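Local coordinates for protein EmGH1 (Erythrobacter marinus, PDB 5Z87) that probably hydrolyses beta-glucosides such as cellobiose and gentiobiose, as a member of glycoside hydrolase family 3, at residues L408-A413 with G607-A612; E415-L420 with L598-P603. All blocks are in the same frame, centred on the assembly; numbering follows the deposited sequence.

In the fold
Contacts 1 and 2 show how one antiparallel edge strand is fastened to an otherwise parallel sheet together with the helix that leads into it. Both draw on helix 403-416, and their second segments follow one another, strand 596-601 running on into helix 607-615. Contact 1 joins helix to helix; its alanines are buried, while R410 and H609 remain partly exposed, and no hydrogen bond crosses it. Contact 2, about 10 Å away between centres, is wholly buried and pairs strands through two backbone hydrogen bonds, with aliphatic side chains on both faces. The two meet where I417 packs on I611 and A413 touches P603.

Contact 1: residues L408-A413 with G607-A612; sequences LARRMA and GGHAIA
A413 and G607 have the nearest CA atoms across the contact, 5.9 Å apart. The methyl of A413 lies 4.4 Å from G607 CA, and the helices pack closely at this end. H609 comes next and meets R410 instead: its CB sits over the centre of one guanidinium face, 3.3 Å from R410 CZ, so the contact is made chiefly by the methylene. The arginine starts out with CG anti to the backbone N (chi1 161°), and bends at chi2 and chi3 bring the guanidinium over H609 CB; the two side chains cross at about a right angle. Guanidinium and ring planes are 37° apart, too inclined for a parallel stack. The polar end of R410 is held beyond these segments, NH1 forming a salt bridge with E414 and a hydrogen bond with S613. Helix 607-615 belongs to the second, alpha/beta-sandwich domain of family 3 glycosidases, where it follows strand 596-601; 403-416 leads into the antiparallel edge strand of the same sheet, while L408 and M412 rest on helix 155-171. The short segments run at 41° to each other, with axes 8.4 Å apart. One residue after the histidine, A610 turns its CB toward helix 403-416 and meets A413 CB at 3.6 Å, methyl against methyl.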
loop_
_atom_site.group_PDB
_atom_site.type_symbol
_atom_site.label_atom_id
_atom_site.label_comp_id
_atom_site.label_asym_id
_atom_site.label_seq_id
_atom_site.Cartn_x
_atom_site.Cartn_y
_atom_site.Cartn_z
ATOM N N LEU A 408 4.377 30.651 -25.155
ATOM C CA LEU A 408 3.925 29.273 -25.015
ATOM C C LEU A 408 3.804 28.889 -23.541
ATOM O O LEU A 408 2.800 28.300 -23.128
ATOM C CB LEU A 408 4.875 28.330 -25.753
ATOM C CG LEU A 408 4.536 26.838 -25.673
ATOM C CD1 LEU A 408 3.128 26.576 -26.188
ATOM C CD2 LEU A 408 5.549 26.015 -26.459
ATOM N N ALA A 409 4.790 29.265 -22.723
ATOM C CA ALA A 409 4.717 28.966 -21.297
ATOM C C ALA A 409 3.513 29.638 -20.638
ATOM O O ALA A 409 2.886 29.064 -19.733
ATOM C CB ALA A 409 6.009 29.397 -20.612
ATOM N N ARG A 410 3.184 30.858 -21.064
ATOM C CA ARG A 410 1.979 31.517 -20.570
ATOM C C ARG A 410 0.721 30.777 -21.015
ATOM O O ARG A 410 -0.162 30.477 -20.197
ATOM C CB ARG A 410 1.960 32.967 -21.052
ATOM C CG ARG A 410 0.611 33.633 -21.002
ATOM C CD ARG A 410 0.523 34.504 -19.784
ATOM N NE ARG A 410 0.455 35.926 -20.112
ATOM C CZ ARG A 410 -0.614 36.682 -19.874
ATOM N NH1 ARG A 410 -1.694 36.139 -19.306
ATOM N NH2 ARG A 410 -0.601 37.975 -20.187
ATOM N N ARG A 411 0.628 30.455 -22.312
ATOM C CA ARG A 411 -0.568 29.786 -22.815
ATOM C C ARG A 411 -0.759 28.405 -22.185
ATOM O O ARG A 411 -1.900 27.975 -21.958
ATOM C CB ARG A 411 -0.512 29.674 -24.339
ATOM C CG ARG A 411 -1.053 30.901 -25.072
ATOM C CD ARG A 411 -1.545 30.553 -26.480
ATOM N NE ARG A 411 -0.618 29.676 -27.205
ATOM C CZ ARG A 411 -0.961 28.545 -27.830
ATOM N NH1 ARG A 411 -2.231 28.138 -27.834
ATOM N NH2 ARG A 411 -0.030 27.821 -28.459
ATOM N N MET A 412 0.334 27.692 -21.898
ATOM C CA MET A 412 0.199 26.377 -21.283
ATOM C C MET A 412 -0.416 26.500 -19.891
ATOM O O MET A 412 -1.354 25.771 -19.548
ATOM C CB MET A 412 1.553 25.674 -21.227
ATOM C CG MET A 412 1.470 24.203 -20.815
ATOM S SD MET A 412 0.372 23.195 -21.853
ATOM C CE MET A 412 1.514 22.175 -22.742
ATOM N N ALA A 413 0.076 27.455 -19.090
ATOM C CA ALA A 413 -0.507 27.699 -17.775
ATOM C C ALA A 413 -1.996 28.037 -17.872
ATOM O O ALA A 413 -2.810 27.507 -17.101
ATOM C CB ALA A 413 0.260 28.811 -17.065
ATOM N N GLY A 607 3.375 31.998 -14.883
ATOM C CA GLY A 607 2.171 31.569 -14.182
ATOM C C GLY A 607 1.401 32.711 -13.544
ATOM O O GLY A 607 0.167 32.717 -13.549
ATOM N N GLY A 608 2.114 33.690 -12.986
ATOM C CA GLY A 608 1.450 34.811 -12.340
ATOM C C GLY A 608 0.488 35.537 -13.259
ATOM O O GLY A 608 -0.585 35.967 -12.829
ATOM N N HIS A 609 0.851 35.671 -14.539
ATOM C CA HIS A 609 -0.049 36.315 -15.494
ATOM C C HIS A 609 -1.253 35.434 -15.800
ATOM O O HIS A 609 -2.382 35.931 -15.921
ATOM C CB HIS A 609 0.696 36.657 -16.794
ATOM C CG HIS A 609 1.806 37.652 -16.620
ATOM N ND1 HIS A 609 1.615 38.888 -16.038
ATOM C CD2 HIS A 609 3.113 37.603 -16.974
ATOM C CE1 HIS A 609 2.760 39.548 -16.023
ATOM N NE2 HIS A 609 3.684 38.790 -16.586
ATOM N N ALA A 610 -1.035 34.126 -15.952
ATOM C CA ALA A 610 -2.150 33.248 -16.283
ATOM C C ALA A 610 -3.150 33.173 -15.130
ATOM O O ALA A 610 -4.362 33.187 -15.355
ATOM C CB ALA A 610 -1.634 31.862 -16.667
ATOM N N ILE A 611 -2.659 33.132 -13.890
ATOM C CA ILE A 611 -3.547 33.162 -12.727
ATOM C C ILE A 611 -4.399 34.429 -12.727
ATOM O O ILE A 611 -5.621 34.383 -12.528
ATOM C CB ILE A 611 -2.728 33.050 -11.434
ATOM C CG1 ILE A 611 -2.065 31.675 -11.348
ATOM C CG2 ILE A 611 -3.606 33.341 -10.220
ATOM C CD1 ILE A 611 -1.186 31.496 -10.134
ATOM N N ALA A 612 -3.764 35.586 -12.932
ATOM C CA ALA A 612 -4.511 36.837 -12.940
ATOM C C ALA A 612 -5.548 36.846 -14.053
ATOM O O ALA A 612 -6.685 37.283 -13.851
ATOM C CB ALA A 612 -3.550 38.019 -13.081
#

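Contact 2: residues E415-L420 with L598-P603; sequences ESIVLL and LDAFYP
L598 packs against I417, just before the edge strand, and against L419 within it, its partner in a non-hydrogen-bonded pair on the same face of the sheet. Its CB lies 4.1 Å from I417 CG2, while CD2 reaches out to L419 CD1 at 3.6 Å. CG stands beside the backbone N of L598 (chi1 -68°), and the branch leads from there to L419. I417 also offers CG1 to the methyl of A600, 4.2 Å away, and on the helix side both I417 and L598 rest on I614. D599 is gripped chiefly by its backbone: V418 N donates to D599 O at 2.9 Å, almost straight, and D599 N returns a bond of 2.7 Å to V418 O, with the donor in the carbonyl plane of V418. This hydrogen-bonded antiparallel pair attaches 418-422 as the edge strand of the mixed sheet, next to 596-601, whose other neighbour, 574-580, runs parallel to it, in the alpha/beta-sandwich domain of family 3 enzymes. A water bridges D599 O and S416 O, its bond to the latter weak. On the opposite face D599 OD1 is hydrogen-bonded to H581 NE2 and also lies over one face of the F601 ring. L420 covers the aliphatic base of this aspartate, its CG 3.8 Å from D599 CB. An alanine at L420 is likely to leave a gap beside D599 CB and OD2, and the carboxylate less firmly confined on that side.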
loop_
_atom_site.group_PDB
_atom_site.type_symbol
_atom_site.label_atom_id
_atom_site.label_comp_id
_atom_site.label_asym_id
_atom_site.label_seq_id
_atom_site.Cartn_x
_atom_site.Cartn_y
_atom_site.Cartn_z
ATOM N N GLU A 415 -4.073 26.967 -19.925
ATOM C CA GLU A 415 -4.830 25.757 -20.224
ATOM C C GLU A 415 -4.831 24.759 -19.072
ATOM O O GLU A 415 -5.632 23.821 -19.090
ATOM C CB GLU A 415 -4.274 25.053 -21.474
ATOM C CG GLU A 415 -4.359 25.838 -22.769
ATOM C CD GLU A 415 -5.732 25.766 -23.414
ATOM O OE1 GLU A 415 -6.399 24.716 -23.298
ATOM O OE2 GLU A 415 -6.149 26.765 -24.035
ATOM N N SER A 416 -3.964 24.942 -18.083
ATOM C CA SER A 416 -3.706 23.943 -17.055
ATOM C C SER A 416 -4.355 24.248 -15.721
ATOM O O SER A 416 -4.734 23.311 -15.007
ATOM C CB SER A 416 -2.203 23.807 -16.821
ATOM O OG SER A 416 -1.571 23.381 -18.009
ATOM N N ILE A 417 -4.463 25.522 -15.345
ATOM C CA ILE A 417 -4.982 25.847 -14.021
ATOM C C ILE A 417 -6.401 25.305 -13.874
ATOM O O ILE A 417 -7.236 25.431 -14.780
ATOM C CB ILE A 417 -4.893 27.359 -13.771
ATOM C CG1 ILE A 417 -3.426 27.793 -13.816
ATOM C CG2 ILE A 417 -5.466 27.703 -12.418
ATOM C CD1 ILE A 417 -3.226 29.279 -13.931
ATOM N N VAL A 418 -6.661 24.649 -12.743
ATOM C CA VAL A 418 -7.910 23.937 -12.492
ATOM C C VAL A 418 -8.779 24.773 -11.563
ATOM O O VAL A 418 -8.318 25.214 -10.501
ATOM C CB VAL A 418 -7.649 22.555 -11.865
ATOM C CG1 VAL A 418 -8.990 21.841 -11.551
ATOM C CG2 VAL A 418 -6.734 21.707 -12.745
ATOM N N LEU A 419 -10.032 24.981 -11.962
ATOM C CA LEU A 419 -11.056 25.551 -11.092
ATOM C C LEU A 419 -11.645 24.401 -10.279
ATOM O O LEU A 419 -12.460 23.626 -10.784
ATOM C CB LEU A 419 -12.128 26.268 -11.911
ATOM C CG LEU A 419 -13.215 26.990 -11.097
ATOM C CD1 LEU A 419 -12.578 27.958 -10.093
ATOM C CD2 LEU A 419 -14.228 27.736 -11.984
ATOM N N LEU A 420 -11.235 24.291 -9.011
ATOM C CA LEU A 420 -11.670 23.177 -8.170
ATOM C C LEU A 420 -13.106 23.362 -7.690
ATOM O O LEU A 420 -13.905 22.419 -7.733
ATOM C CB LEU A 420 -10.742 23.013 -6.963
ATOM C CG LEU A 420 -9.324 22.490 -7.178
ATOM C CD1 LEU A 420 -8.622 22.383 -5.844
ATOM C CD2 LEU A 420 -9.332 21.143 -7.882
ATOM N N LEU A 598 -8.601 27.850 -7.028
ATOM C CA LEU A 598 -7.843 27.505 -8.223
ATOM C C LEU A 598 -6.710 26.577 -7.813
ATOM O O LEU A 598 -6.075 26.785 -6.775
ATOM C CB LEU A 598 -7.260 28.755 -8.889
ATOM C CG LEU A 598 -8.256 29.713 -9.529
ATOM C CD1 LEU A 598 -7.533 30.854 -10.215
ATOM C CD2 LEU A 598 -9.107 28.955 -10.524
ATOM N N ASP A 599 -6.457 25.546 -8.615
ATOM C CA ASP A 599 -5.323 24.661 -8.378
ATOM C C ASP A 599 -4.332 24.859 -9.514
ATOM O O ASP A 599 -4.599 24.470 -10.656
ATOM C CB ASP A 599 -5.751 23.200 -8.262
ATOM C CG ASP A 599 -4.726 22.360 -7.506
ATOM O OD1 ASP A 599 -3.519 22.735 -7.503
ATOM O OD2 ASP A 599 -5.127 21.333 -6.905
ATOM N N ALA A 600 -3.192 25.472 -9.202
ATOM C CA ALA A 600 -2.226 25.822 -10.232
ATOM C C ALA A 600 -1.025 24.895 -10.248
ATOM O O ALA A 600 -0.189 25.008 -11.151
ATOM C CB ALA A 600 -1.753 27.276 -10.050
ATOM N N PHE A 601 -0.933 23.985 -9.279
ATOM C CA PHE A 601 0.247 23.157 -9.106
ATOM C C PHE A 601 1.491 24.048 -9.127
ATOM O O PHE A 601 1.658 24.885 -8.231
ATOM C CB PHE A 601 0.231 22.035 -10.158
ATOM C CG PHE A 601 -0.666 20.876 -9.755
ATOM C CD1 PHE A 601 -0.201 19.895 -8.879
ATOM C CD2 PHE A 601 -1.987 20.814 -10.173
ATOM C CE1 PHE A 601 -1.019 18.847 -8.478
ATOM C CE2 PHE A 601 -2.820 19.774 -9.771
ATOM C CZ PHE A 601 -2.332 18.779 -8.927
ATOM N N TYR A 602 2.372 23.892 -10.107
ATOM C CA TYR A 602 3.446 24.865 -10.320
ATOM C C TYR A 602 3.238 25.396 -11.720
ATOM O O TYR A 602 3.404 24.635 -12.688
ATOM C CB TYR A 602 4.834 24.254 -10.163
ATOM C CG TYR A 602 5.208 23.919 -8.736
ATOM C CD1 TYR A 602 4.911 24.788 -7.694
ATOM C CD2 TYR A 602 5.839 22.721 -8.425
ATOM C CE1 TYR A 602 5.259 24.489 -6.384
ATOM C CE2 TYR A 602 6.202 22.420 -7.130
ATOM C CZ TYR A 602 5.902 23.307 -6.105
ATOM O OH TYR A 602 6.249 23.012 -4.803
ATOM N N PRO A 603 2.817 26.652 -11.884
ATOM C CA PRO A 603 2.313 27.096 -13.190
ATOM C C PRO A 603 3.378 27.672 -14.122
ATOM O O PRO A 603 3.047 28.291 -15.138
ATOM C CB PRO A 603 1.263 28.143 -12.799
ATOM C CG PRO A 603 1.781 28.710 -11.535
ATOM C CD PRO A 603 2.527 27.627 -10.819
HETATM O O HOH W 1 -2.767 23.148 -12.915
#